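Ribosome maturation protein SDO1 homolog (Methanothermobacter thermautotrophicus, PDB 2WBM) probably binds the ribosome and RNA and acts in ribosome maturation, as an archaeal homologue of the Shwachman-Bodian-Diamond syndrome protein. Local coordinates at residues Asn126-Glu131 with Glu165-Val170; Glu147-Glu152 with Thr176-Lys181; Tyr200-Asn205 with Gln236-Leu241; Lys86-Ala91 with Pro98-Arg103. All blocks are in the same frame, centred on the assembly; numbering follows the deposited sequence.

Contact 1. Residues Asn126-Glu131 with Glu165-Val170; sequences NKIARE and EQVNIV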
loop_
_atom_site.group_PDB
_atom_site.type_symbol
_atom_site.label_atom_id
_atom_site.label_comp_id
_atom_site.label_asym_id
_atom_site.label_seq_id
_atom_site.Cartn_x
_atom_site.Cartn_y
_atom_site.Cartn_z
ATOM N N ASN A 126 8.932 -0.338 4.002
ATOM C CA ASN A 126 8.257 -0.553 5.277
ATOM C C ASN A 126 7.352 -1.774 5.289
ATOM O O ASN A 126 7.336 -2.520 6.268
ATOM C CB ASN A 126 7.522 0.701 5.737
ATOM C CG ASN A 126 8.475 1.773 6.239
ATOM O OD1 ASN A 126 9.596 1.476 6.663
ATOM N ND2 ASN A 126 8.042 3.019 6.182
ATOM N N LYS A 127 6.616 -1.976 4.205
ATOM C CA LYS A 127 5.686 -3.098 4.116
ATOM C C LYS A 127 6.454 -4.413 4.104
ATOM O O LYS A 127 6.074 -5.363 4.789
ATOM C CB LYS A 127 4.780 -2.976 2.874
ATOM C CG LYS A 127 3.826 -4.161 2.675
ATOM C CD LYS A 127 2.796 -4.260 3.789
ATOM C CE LYS A 127 1.656 -5.196 3.415
ATOM N NZ LYS A 127 0.786 -5.432 4.597
ATOM N N ILE A 128 7.548 -4.468 3.341
ATOM C CA ILE A 128 8.407 -5.656 3.363
ATOM C C ILE A 128 9.004 -5.894 4.758
ATOM O O ILE A 128 8.964 -7.023 5.258
ATOM C CB ILE A 128 9.519 -5.617 2.274
ATOM C CG1 ILE A 128 8.878 -5.607 0.879
ATOM C CG2 ILE A 128 10.484 -6.812 2.447
ATOM C CD1 ILE A 128 9.882 -5.452 -0.294
ATOM N N ALA A 129 9.518 -4.838 5.392
ATOM C CA ALA A 129 10.118 -4.959 6.725
ATOM C C ALA A 129 9.096 -5.426 7.758
ATOM O O ALA A 129 9.446 -6.151 8.680
ATOM C CB ALA A 129 10.727 -3.646 7.170
ATOM N N ARG A 130 7.848 -4.991 7.592
ATOM C CA ARG A 130 6.746 -5.364 8.484
ATOM C C ARG A 130 6.366 -6.844 8.336
ATOM O O ARG A 130 6.141 -7.541 9.336
ATOM C CB ARG A 130 5.560 -4.449 8.172
ATOM C CG ARG A 130 4.221 -4.772 8.787
ATOM C CD ARG A 130 3.208 -3.771 8.191
ATOM N NE ARG A 130 3.693 -2.386 8.298
ATOM C CZ ARG A 130 3.645 -1.467 7.326
ATOM N NH1 ARG A 130 3.136 -1.751 6.133
ATOM N NH2 ARG A 130 4.122 -0.247 7.547
ATOM N N GLU A 131 6.300 -7.331 7.096
ATOM C CA GLU A 131 5.746 -8.668 6.857
ATOM C C GLU A 131 6.788 -9.775 6.857
ATOM O O GLU A 131 6.451 -10.941 7.050
ATOM C CB GLU A 131 4.951 -8.709 5.546
ATOM C CG GLU A 131 3.808 -7.688 5.439
ATOM C CD GLU A 131 2.627 -7.970 6.372
ATOM O OE1 GLU A 131 2.459 -9.114 6.864
ATOM O OE2 GLU A 131 1.849 -7.030 6.609
ATOM N N GLU A 165 0.982 -4.218 -5.260
ATOM C CA GLU A 165 1.533 -4.940 -6.401
ATOM C C GLU A 165 3.058 -4.920 -6.406
ATOM O O GLU A 165 3.701 -5.938 -6.672
ATOM C CB GLU A 165 0.995 -4.402 -7.726
ATOM C CG GLU A 165 1.313 -5.315 -8.902
ATOM C CD GLU A 165 1.201 -4.635 -10.257
ATOM O OE1 GLU A 165 0.867 -3.429 -10.316
ATOM O OE2 GLU A 165 1.456 -5.322 -11.268
ATOM N N GLN A 166 3.649 -3.772 -6.101
ATOM C CA GLN A 166 5.096 -3.663 -6.157
ATOM C C GLN A 166 5.798 -4.432 -5.049
ATOM O O GLN A 166 6.913 -4.913 -5.244
ATOM C CB GLN A 166 5.542 -2.213 -6.131
ATOM C CG GLN A 166 5.055 -1.402 -7.320
ATOM C CD GLN A 166 5.883 -0.156 -7.508
ATOM O OE1 GLN A 166 7.084 -0.236 -7.771
ATOM N NE2 GLN A 166 5.248 1.007 -7.389
ATOM N N VAL A 167 5.153 -4.545 -3.888
ATOM C CA VAL A 167 5.760 -5.295 -2.786
ATOM C C VAL A 167 6.121 -6.713 -3.250
ATOM O O VAL A 167 7.227 -7.189 -2.991
ATOM C CB VAL A 167 4.833 -5.316 -1.551
ATOM C CG1 VAL A 167 5.162 -6.495 -0.631
ATOM C CG2 VAL A 167 4.934 -3.986 -0.810
ATOM N N ASN A 168 5.199 -7.377 -3.941
ATOM C CA ASN A 168 5.460 -8.735 -4.439
ATOM C C ASN A 168 6.560 -8.806 -5.506
ATOM O O ASN A 168 7.360 -9.739 -5.515
ATOM C CB ASN A 168 4.178 -9.388 -4.955
ATOM C CG ASN A 168 3.146 -9.598 -3.853
ATOM O OD1 ASN A 168 3.485 -9.807 -2.680
ATOM N ND2 ASN A 168 1.874 -9.543 -4.231
ATOM N N ILE A 169 6.580 -7.823 -6.407
ATOM C CA ILE A 169 7.646 -7.699 -7.413
ATOM C C ILE A 169 9.009 -7.504 -6.738
ATOM O O ILE A 169 9.984 -8.200 -7.046
ATOM C CB ILE A 169 7.371 -6.509 -8.369
ATOM C CG1 ILE A 169 6.091 -6.767 -9.180
ATOM C CG2 ILE A 169 8.576 -6.259 -9.297
ATOM C CD1 ILE A 169 5.584 -5.554 -9.974
ATOM N N VAL A 170 9.060 -6.566 -5.801
ATOM C CA VAL A 170 10.313 -6.235 -5.122
ATOM C C VAL A 170 10.791 -7.413 -4.262
ATOM O O VAL A 170 11.982 -7.760 -4.262
ATOM C CB VAL A 170 10.196 -4.929 -4.300
ATOM C CG1 VAL A 170 11.461 -4.677 -3.502
ATOM C CG2 VAL A 170 9.906 -3.733 -5.219
#
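Ile128 and Val167 face each other where helix 110-131 passes over helix 163-174, the two short axes 10.2 Å apart and crossing at -69°. Apolar contacts carry the join. CG1 of Ile128 slides past CG1 of Val167 at 4.1 Å, the side chains running in opposite directions. Farther out, the Ile128 tip CD1 meets Val170 CG1 at 3.7 Å, crossing that valine at about a right angle. With CG1 of Ile128 trans to its carbonyl carbon and chi2 at 175°, the branch is stretched out to touch both valines, one turn apart. Phe182 of strand 181-191 packs on Ile128 and Val167, and Met150 on Val170, within the core of the helical central domain, SBDS domain II.

A charged side chain supplies the remaining contact through its carbon stem. Lys127 lays CG 3.7 Å from Val167 CG2, then bends at chi2 and carries its ammonium off to Glu131, where NZ bridges OE2 at 2.8 Å from above the carboxylate plane. Glu131 OE1 has a second partner in Lys184. No hydrogen bond spans the helices: aliphatic packing joins them, while Lys127 and Glu131 pair one turn apart on their own helix.

Contact 2. Residues Glu147-Glu152 with Thr176-Lys181; sequences EKAMEE and TKIPIK
Where the chain leaves helix 163-174, Lys177 and Ile178 close over Ala149 and Glu152 on one side of helix 143-152, in the helical SBDS domain II. The loop goes on into strand 181-191, so the contact lies where the helices of this domain hand over to the sheet; on the way, Pro179 O accepts a hydrogen bond from His141 NE2, and Ile180 turns to Ile128 and Ile146.

Lys177 comes first and lies along the last turn of the helix. Its CB stands 3.9 Å from Glu152 OE1 and its CG 4.1 Å from Ala149 O; the chain then bends at chi2 (-54°), which brings CE to 3.6 Å from Glu152 O. These are contacts of the aliphatic stem: Lys177 NZ and Glu152 OE1 stay 6.3 Å apart, so any attraction between the opposite charges probably acts at long range.

Ile178, next in line, is buried. Arg145 and Ile146, earlier on helix 143-152, also touch it, while Ile174 of helix 163-174 packs on Ala149. A chi1 of 48° places CG1 of Ile178 between the backbone N and the carbonyl carbon; CG1 and CD1 each lie 3.9 Å from Ala149 CB.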
loop_
_atom_site.group_PDB
_atom_site.type_symbol
_atom_site.label_atom_id
_atom_site.label_comp_id
_atom_site.label_asym_id
_atom_site.label_seq_id
_atom_site.Cartn_x
_atom_site.Cartn_y
_atom_site.Cartn_z
ATOM N N GLU A 147 16.238 -2.058 2.375
ATOM C CA GLU A 147 16.684 -0.995 1.480
ATOM C C GLU A 147 18.003 -1.373 0.790
ATOM O O GLU A 147 18.154 -1.180 -0.421
ATOM C CB GLU A 147 16.849 0.316 2.253
ATOM C CG GLU A 147 17.240 1.504 1.392
ATOM C CD GLU A 147 17.363 2.783 2.195
ATOM O OE1 GLU A 147 17.904 2.740 3.320
ATOM O OE2 GLU A 147 16.917 3.836 1.704
ATOM N N LYS A 148 18.944 -1.910 1.564
ATOM C CA LYS A 148 20.238 -2.315 1.028
ATOM C C LYS A 148 20.095 -3.422 -0.012
ATOM O O LYS A 148 20.776 -3.399 -1.037
ATOM C CB LYS A 148 21.192 -2.728 2.157
ATOM C CG LYS A 148 21.931 -1.557 2.823
ATOM C CD LYS A 148 21.144 -0.247 2.695
ATOM C CE LYS A 148 21.187 0.594 3.959
ATOM N NZ LYS A 148 19.918 1.379 4.079
ATOM N N ALA A 149 19.198 -4.372 0.257
ATOM C CA ALA A 149 18.899 -5.468 -0.671
ATOM C C ALA A 149 18.312 -4.954 -1.992
ATOM O O ALA A 149 18.684 -5.425 -3.063
ATOM C CB ALA A 149 17.939 -6.469 -0.024
ATOM N N MET A 150 17.403 -3.991 -1.903
ATOM C CA MET A 150 16.807 -3.384 -3.095
ATOM C C MET A 150 17.874 -2.719 -3.966
ATOM O O MET A 150 17.847 -2.836 -5.202
ATOM C CB MET A 150 15.728 -2.387 -2.695
ATOM C CG MET A 150 14.498 -3.052 -2.105
ATOM S SD MET A 150 13.360 -1.879 -1.350
ATOM C CE MET A 150 12.739 -1.022 -2.808
ATOM N N GLU A 151 18.824 -2.047 -3.321
ATOM C CA GLU A 151 19.928 -1.417 -4.045
ATOM C C GLU A 151 20.804 -2.465 -4.738
ATOM O O GLU A 151 21.125 -2.318 -5.918
ATOM C CB GLU A 151 20.767 -0.537 -3.116
ATOM C CG GLU A 151 20.017 0.669 -2.539
ATOM C CD GLU A 151 20.760 1.324 -1.379
ATOM O OE1 GLU A 151 21.774 0.758 -0.904
ATOM O OE2 GLU A 151 20.326 2.408 -0.937
ATOM N N GLU A 152 21.159 -3.521 -4.006
ATOM C CA GLU A 152 21.964 -4.622 -4.548
ATOM C C GLU A 152 21.301 -5.291 -5.750
ATOM O O GLU A 152 21.974 -5.668 -6.709
ATOM C CB GLU A 152 22.259 -5.665 -3.470
ATOM C CG GLU A 152 23.458 -5.342 -2.601
ATOM C CD GLU A 152 23.560 -6.241 -1.373
ATOM O OE1 GLU A 152 22.631 -7.046 -1.121
ATOM O OE2 GLU A 152 24.569 -6.131 -0.648
ATOM N N THR A 176 16.985 -13.143 -3.809
ATOM C CA THR A 176 18.286 -13.698 -4.195
ATOM C C THR A 176 19.441 -12.980 -3.492
ATOM O O THR A 176 20.567 -13.472 -3.479
ATOM C CB THR A 176 18.516 -13.686 -5.727
ATOM O OG1 THR A 176 18.162 -12.408 -6.264
ATOM C CG2 THR A 176 17.686 -14.774 -6.404
ATOM N N LYS A 177 19.155 -11.824 -2.904
ATOM C CA LYS A 177 20.174 -11.059 -2.191
ATOM C C LYS A 177 20.194 -11.364 -0.695
ATOM O O LYS A 177 21.266 -11.456 -0.096
ATOM C CB LYS A 177 20.019 -9.558 -2.448
ATOM C CG LYS A 177 20.091 -9.159 -3.919
ATOM C CD LYS A 177 21.369 -9.665 -4.600
ATOM C CE LYS A 177 21.454 -9.168 -6.040
ATOM N NZ LYS A 177 22.540 -9.846 -6.799
ATOM N N ILE A 178 19.016 -11.538 -0.099
ATOM C CA ILE A 178 18.918 -11.905 1.320
ATOM C C ILE A 178 17.902 -13.013 1.563
ATOM O O ILE A 178 16.973 -13.182 0.765
ATOM C CB ILE A 178 18.564 -10.697 2.230
ATOM C CG1 ILE A 178 17.388 -9.891 1.666
ATOM C CG2 ILE A 178 19.802 -9.838 2.457
ATOM C CD1 ILE A 178 16.691 -9.026 2.707
ATOM N N PRO A 179 18.081 -13.773 2.665
ATOM C CA PRO A 179 17.133 -14.818 3.014
ATOM C C PRO A 179 15.875 -14.150 3.524
ATOM O O PRO A 179 15.922 -13.463 4.545
ATOM C CB PRO A 179 17.832 -15.575 4.159
ATOM C CG PRO A 179 19.234 -15.088 4.180
ATOM C CD PRO A 179 19.196 -13.709 3.628
ATOM N N ILE A 180 14.764 -14.340 2.821
ATOM C CA ILE A 180 13.552 -13.581 3.138
ATOM C C ILE A 180 12.268 -14.280 2.709
ATOM O O ILE A 180 12.205 -14.911 1.646
ATOM C CB ILE A 180 13.623 -12.146 2.540
ATOM C CG1 ILE A 180 12.509 -11.256 3.106
ATOM C CG2 ILE A 180 13.650 -12.184 0.994
ATOM C CD1 ILE A 180 12.757 -9.768 2.918
ATOM N N LYS A 181 11.242 -14.139 3.549
ATOM C CA LYS A 181 9.946 -14.741 3.329
ATOM C C LYS A 181 8.943 -13.916 4.126
ATOM O O LYS A 181 9.265 -13.441 5.207
ATOM C CB LYS A 181 9.971 -16.172 3.868
ATOM C CG LYS A 181 8.806 -17.057 3.472
ATOM C CD LYS A 181 8.934 -18.423 4.153
ATOM C CE LYS A 181 7.796 -19.364 3.775
ATOM N NZ LYS A 181 6.483 -18.932 4.342
#

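Contact 3. Residues Tyr200-Asn205 with Gln236-Leu241; sequences YGVISN and QKLSEL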
loop_
_atom_site.group_PDB
_atom_site.type_symbol
_atom_site.label_atom_id
_atom_site.label_comp_id
_atom_site.label_asym_id
_atom_site.label_seq_id
_atom_site.Cartn_x
_atom_site.Cartn_y
_atom_site.Cartn_z
ATOM N N TYR A 200 -5.004 -4.561 24.990
ATOM C CA TYR A 200 -5.883 -4.873 23.866
ATOM C C TYR A 200 -5.765 -3.797 22.776
ATOM O O TYR A 200 -5.655 -4.122 21.590
ATOM C CB TYR A 200 -7.323 -5.041 24.352
ATOM C CG TYR A 200 -8.309 -5.260 23.241
ATOM C CD1 TYR A 200 -8.580 -6.547 22.769
ATOM C CD2 TYR A 200 -8.980 -4.180 22.661
ATOM C CE1 TYR A 200 -9.486 -6.752 21.738
ATOM C CE2 TYR A 200 -9.895 -4.372 21.628
ATOM C CZ TYR A 200 -10.139 -5.661 21.172
ATOM O OH TYR A 200 -11.041 -5.857 20.158
ATOM N N GLY A 201 -5.752 -2.525 23.184
ATOM C CA GLY A 201 -5.609 -1.411 22.254
ATOM C C GLY A 201 -4.269 -1.407 21.532
ATOM O O GLY A 201 -4.213 -1.167 20.327
ATOM N N VAL A 202 -3.191 -1.674 22.268
ATOM C CA VAL A 202 -1.846 -1.749 21.679
ATOM C C VAL A 202 -1.766 -2.895 20.676
ATOM O O VAL A 202 -1.308 -2.716 19.542
ATOM C CB VAL A 202 -0.751 -1.905 22.772
ATOM C CG1 VAL A 202 0.606 -2.244 22.139
ATOM C CG2 VAL A 202 -0.655 -0.625 23.586
ATOM N N ILE A 203 -2.261 -4.053 21.095
ATOM C CA ILE A 203 -2.230 -5.269 20.292
ATOM C C ILE A 203 -2.925 -5.049 18.944
ATOM O O ILE A 203 -2.453 -5.505 17.902
ATOM C CB ILE A 203 -2.869 -6.437 21.057
ATOM C CG1 ILE A 203 -1.938 -6.939 22.166
ATOM C CG2 ILE A 203 -3.226 -7.590 20.104
ATOM C CD1 ILE A 203 -2.675 -7.721 23.262
ATOM N N SER A 204 -4.016 -4.289 18.969
ATOM C CA SER A 204 -4.805 -4.123 17.766
ATOM C C SER A 204 -4.082 -3.346 16.661
ATOM O O SER A 204 -4.420 -3.479 15.491
ATOM C CB SER A 204 -6.169 -3.568 18.129
ATOM O OG SER A 204 -6.803 -4.507 18.991
ATOM N N ASN A 205 -3.057 -2.591 17.029
ATOM C CA ASN A 205 -2.183 -1.983 16.050
ATOM C C ASN A 205 -1.243 -3.004 15.403
ATOM O O ASN A 205 -0.774 -2.788 14.282
ATOM C CB ASN A 205 -1.379 -0.855 16.692
ATOM C CG ASN A 205 -2.247 0.327 17.079
ATOM O OD1 ASN A 205 -3.074 0.785 16.289
ATOM N ND2 ASN A 205 -2.068 0.823 18.297
ATOM N N GLN A 236 8.743 -3.935 22.100
ATOM C CA GLN A 236 9.070 -2.595 22.578
ATOM C C GLN A 236 7.827 -1.831 23.046
ATOM O O GLN A 236 7.858 -1.205 24.111
ATOM C CB GLN A 236 9.827 -1.798 21.511
ATOM C CG GLN A 236 10.536 -0.565 22.038
ATOM C CD GLN A 236 11.482 0.035 21.014
ATOM O OE1 GLN A 236 11.268 -0.088 19.805
ATOM N NE2 GLN A 236 12.540 0.688 21.493
ATOM N N LYS A 237 6.746 -1.884 22.266
ATOM C CA LYS A 237 5.519 -1.155 22.620
ATOM C C LYS A 237 4.873 -1.711 23.879
ATOM O O LYS A 237 4.409 -0.948 24.729
ATOM C CB LYS A 237 4.500 -1.132 21.469
ATOM C CG LYS A 237 4.907 -0.229 20.295
ATOM C CD LYS A 237 4.883 1.258 20.642
ATOM C CE LYS A 237 5.577 2.070 19.555
ATOM N NZ LYS A 237 5.655 3.526 19.880
ATOM N N LEU A 238 4.870 -3.037 23.996
ATOM C CA LEU A 238 4.305 -3.708 25.164
ATOM C C LEU A 238 5.129 -3.400 26.414
ATOM O O LEU A 238 4.576 -3.122 27.487
ATOM C CB LEU A 238 4.221 -5.221 24.938
ATOM C CG LEU A 238 3.161 -5.749 23.971
ATOM C CD1 LEU A 238 3.399 -7.242 23.725
ATOM C CD2 LEU A 238 1.757 -5.477 24.500
ATOM N N SER A 239 6.450 -3.442 26.278
ATOM C CA SER A 239 7.318 -3.137 27.402
ATOM C C SER A 239 7.125 -1.686 27.852
ATOM O O SER A 239 7.080 -1.414 29.046
ATOM C CB SER A 239 8.778 -3.427 27.065
ATOM O OG SER A 239 9.617 -3.063 28.149
ATOM N N GLU A 240 6.985 -0.766 26.898
ATOM C CA GLU A 240 6.767 0.645 27.231
ATOM C C GLU A 240 5.423 0.862 27.935
ATOM O O GLU A 240 5.337 1.603 28.922
ATOM C CB GLU A 240 6.898 1.533 25.991
ATOM C CG GLU A 240 8.347 1.816 25.602
ATOM C CD GLU A 240 8.516 2.357 24.181
ATOM O OE1 GLU A 240 7.510 2.699 23.524
ATOM O OE2 GLU A 240 9.676 2.443 23.717
ATOM N N LEU A 241 4.394 0.189 27.439
ATOM C CA LEU A 241 3.066 0.232 28.042
ATOM C C LEU A 241 3.055 -0.228 29.500
ATOM O O LEU A 241 2.503 0.452 30.375
ATOM C CB LEU A 241 2.100 -0.635 27.235
ATOM C CG LEU A 241 0.655 -0.647 27.735
ATOM C CD1 LEU A 241 -0.046 0.701 27.449
ATOM C CD2 LEU A 241 -0.091 -1.816 27.135
#
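Two helices run almost antiparallel here, their short axes coming within 10.4 Å of each other and crossing at 164°. The backbones are nearest at Val202 and Leu238, 7.3 Å from CA to CA.

Val202 points toward the other helix and makes all the close contacts, using its two methyls for different partners. CG2 meets the isobutyl end of Leu241, with CD2 at 3.8 Å and CD1 a little farther off; the two side chains slide past each other in opposite directions. CG1, trans to the backbone N with chi1 at 169°, faces Lys237 CB at 4.1 Å and Leu238 CD2 at 4.2 Å. The lysine touches through CB; the rest of its chain leads the ammonium away from the interface.

Helices 196-206 and 231-241 belong to the C-terminal SBDS domain, a ferredoxin-like βαββαβ fold, with both helices packed on its antiparallel sheet. Ile203, the buried neighbour of Val202, fixes one of them to that sheet by resting on Ile209, Trp220 and Val224. On the other helix, Leu241 also reaches Met195 and Ala199.

On helix 196-206 itself, the amide Ser204 N bonds to Tyr200 O one turn back. In one of two conformers of Ser204, OG donates to the same Tyr200 O at 2.9 Å, from the opposite face of the carbonyl plane, a bond that remains tentative because the side chain is split.

Contact 4. Residues Lys86-Ala91 with Pro98-Arg103; sequences KVFETA and PVILRR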
loop_
_atom_site.group_PDB
_atom_site.type_symbol
_atom_site.label_atom_id
_atom_site.label_comp_id
_atom_site.label_asym_id
_atom_site.label_seq_id
_atom_site.Cartn_x
_atom_site.Cartn_y
_atom_site.Cartn_z
ATOM N N LYS A 86 -17.381 9.184 -32.099
ATOM C CA LYS A 86 -16.655 8.473 -33.148
ATOM C C LYS A 86 -15.734 7.401 -32.548
ATOM O O LYS A 86 -15.699 6.275 -33.031
ATOM C CB LYS A 86 -15.861 9.459 -34.030
ATOM C CG LYS A 86 -15.097 8.830 -35.196
ATOM C CD LYS A 86 -16.002 8.377 -36.328
ATOM C CE LYS A 86 -15.174 7.971 -37.546
ATOM N NZ LYS A 86 -16.018 7.381 -38.608
ATOM N N VAL A 87 -15.027 7.751 -31.480
ATOM C CA VAL A 87 -13.996 6.879 -30.898
ATOM C C VAL A 87 -14.544 5.880 -29.873
ATOM O O VAL A 87 -14.173 4.701 -29.901
ATOM C CB VAL A 87 -12.845 7.718 -30.296
ATOM C CG1 VAL A 87 -11.884 6.865 -29.439
ATOM C CG2 VAL A 87 -12.088 8.422 -31.428
ATOM N N PHE A 88 -15.439 6.353 -29.004
ATOM C CA PHE A 88 -15.948 5.577 -27.868
ATOM C C PHE A 88 -17.404 5.120 -28.022
ATOM O O PHE A 88 -17.879 4.292 -27.237
ATOM C CB PHE A 88 -15.797 6.389 -26.570
ATOM C CG PHE A 88 -14.388 6.781 -26.263
ATOM C CD1 PHE A 88 -13.546 5.908 -25.581
ATOM C CD2 PHE A 88 -13.907 8.039 -26.629
ATOM C CE1 PHE A 88 -12.223 6.280 -25.279
ATOM C CE2 PHE A 88 -12.573 8.428 -26.336
ATOM C CZ PHE A 88 -11.733 7.545 -25.666
ATOM N N GLU A 89 -18.101 5.642 -29.033
ATOM C CA GLU A 89 -19.551 5.385 -29.237
ATOM C C GLU A 89 -20.424 5.961 -28.106
ATOM O O GLU A 89 -21.571 5.562 -27.925
ATOM C CB GLU A 89 -19.845 3.892 -29.480
ATOM C CG GLU A 89 -19.456 3.415 -30.869
ATOM C CD GLU A 89 -19.622 1.916 -31.041
ATOM O OE1 GLU A 89 -20.748 1.465 -31.348
ATOM O OE2 GLU A 89 -18.618 1.188 -30.878
ATOM N N THR A 90 -19.860 6.913 -27.374
ATOM C CA THR A 90 -20.548 7.635 -26.310
ATOM C C THR A 90 -19.849 8.978 -26.088
ATOM O O THR A 90 -18.633 9.095 -26.287
ATOM C CB THR A 90 -20.600 6.810 -24.988
ATOM O OG1 THR A 90 -21.186 7.594 -23.944
ATOM C CG2 THR A 90 -19.211 6.346 -24.553
ATOM N N ALA A 91 -20.613 9.994 -25.690
ATOM C CA ALA A 91 -20.016 11.282 -25.326
ATOM C C ALA A 91 -20.105 11.532 -23.815
ATOM O O ALA A 91 -19.749 12.614 -23.337
ATOM C CB ALA A 91 -20.662 12.432 -26.109
ATOM N N PRO A 98 -13.703 5.170 -18.038
ATOM C CA PRO A 98 -13.233 3.797 -17.747
ATOM C C PRO A 98 -12.421 3.206 -18.889
ATOM O O PRO A 98 -11.483 2.444 -18.632
ATOM C CB PRO A 98 -14.529 3.003 -17.575
ATOM C CG PRO A 98 -15.537 4.015 -17.136
ATOM C CD PRO A 98 -15.166 5.284 -17.852
ATOM N N VAL A 99 -12.761 3.560 -20.131
ATOM C CA VAL A 99 -11.990 3.086 -21.298
ATOM C C VAL A 99 -10.589 3.723 -21.307
ATOM O O VAL A 99 -9.579 3.031 -21.514
ATOM C CB VAL A 99 -12.721 3.348 -22.638
ATOM C CG1 VAL A 99 -11.933 2.739 -23.801
ATOM C CG2 VAL A 99 -14.137 2.740 -22.587
ATOM N N ILE A 100 -10.527 5.022 -21.044
ATOM C CA ILE A 100 -9.229 5.703 -20.992
ATOM C C ILE A 100 -8.374 5.093 -19.873
ATOM O O ILE A 100 -7.192 4.784 -20.077
ATOM C CB ILE A 100 -9.356 7.220 -20.831
ATOM C CG1 ILE A 100 -10.059 7.825 -22.053
ATOM C CG2 ILE A 100 -7.966 7.846 -20.655
ATOM C CD1 ILE A 100 -10.277 9.340 -21.953
ATOM N N LEU A 101 -8.974 4.892 -18.702
ATOM C CA LEU A 101 -8.237 4.294 -17.575
ATOM C C LEU A 101 -7.736 2.874 -17.839
ATOM O O LEU A 101 -6.603 2.499 -17.467
ATOM C CB LEU A 101 -9.090 4.325 -16.300
ATOM C CG LEU A 101 -9.279 5.713 -15.673
ATOM C CD1 LEU A 101 -10.351 5.659 -14.604
ATOM C CD2 LEU A 101 -7.953 6.237 -15.090
ATOM N N ARG A 102 -8.577 2.065 -18.478
ATOM C CA ARG A 102 -8.243 0.672 -18.654
ATOM C C ARG A 102 -7.359 0.400 -19.863
ATOM O O ARG A 102 -6.592 -0.546 -19.840
ATOM C CB ARG A 102 -9.511 -0.184 -18.695
ATOM C CG ARG A 102 -10.165 -0.295 -17.325
ATOM C CD ARG A 102 -11.595 -0.773 -17.443
ATOM N NE ARG A 102 -12.203 -1.008 -16.133
ATOM C CZ ARG A 102 -13.506 -0.910 -15.887
ATOM N NH1 ARG A 102 -14.341 -0.568 -16.856
ATOM N NH2 ARG A 102 -13.972 -1.148 -14.672
ATOM N N ARG A 103 -7.455 1.235 -20.896
ATOM C CA ARG A 103 -6.742 0.989 -22.154
ATOM C C ARG A 103 -5.597 1.968 -22.406
ATOM O O ARG A 103 -4.760 1.727 -23.286
ATOM C CB ARG A 103 -7.707 1.062 -23.349
ATOM C CG ARG A 103 -8.813 -0.008 -23.381
ATOM C CD ARG A 103 -8.263 -1.376 -23.640
ATOM N NE ARG A 103 -9.318 -2.341 -23.932
ATOM C CZ ARG A 103 -9.463 -2.979 -25.093
ATOM N NH1 ARG A 103 -8.612 -2.771 -26.092
ATOM N NH2 ARG A 103 -10.457 -3.844 -25.249
#
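Phe88 pushes its ring against Val99 and Ile100, joining the end of helix 81-88 to the helix that follows it, 93-103. Its CG stands trans to the carbonyl carbon (chi1 -59°) and its ring is turned nearly square to the side-chain stem (chi2 -85°), which presents the CD1-CE1 side to Val99. There the valine methyl CG1 lies at the ring edge, in its plane, 3.8 Å from CE1; Val99 CB is close behind, 4.0 Å from both CE1 and CD1. The two side chains pass in opposite directions.

Ile100 meets the far end of the ring, its CG1 lying 4.0 Å from Phe88 CZ and approaching obliquely, with the two side chains crossing at about a right angle. Ile100 does not start toward Phe88; its CG1 branch turns in to reach the ring.

These helices lie in the N-terminal SBDS domain, against its three-stranded antiparallel sheet. Strands 28-34 and 37-43 supply the other neighbours: Phe39 meets the Phe88 ring edge-to-face, Leu32 touches it too, and Ile100 packs on Ala30, Phe39 and Val41.

One face of the Phe88 ring has Val87 CG1 3.5 Å above it, toward the rim. Just after Phe88, Glu89 leaves the helix with positive phi (65°), and the chain turns through Thr90, whose OG1 bonds to Asp92 N and Glu95 OE1.

Contacts 1 and 2 adjoin within domain II, their buried sides touching and their centres 11 Å apart. Val170 CG1 of contact 1 packs on Met150 CG of contact 2 at 3.7 Å, and Ile128 CG2 on Ile180 CD1 at 3.8 Å; their segments also alternate along the chain, so neither closes before the other opens. Contacts 3 and 4 belong to the C-terminal and N-terminal domains and lie on opposite sides of the chain's centre, about 50 Å apart between centres. Contact 1 sits between them, its centre about 24 Å from that of contact 3 and 34 Å from that of contact 4, touching neither. Such separately packed domains are consistent with the conformational flexibility reported for this protein.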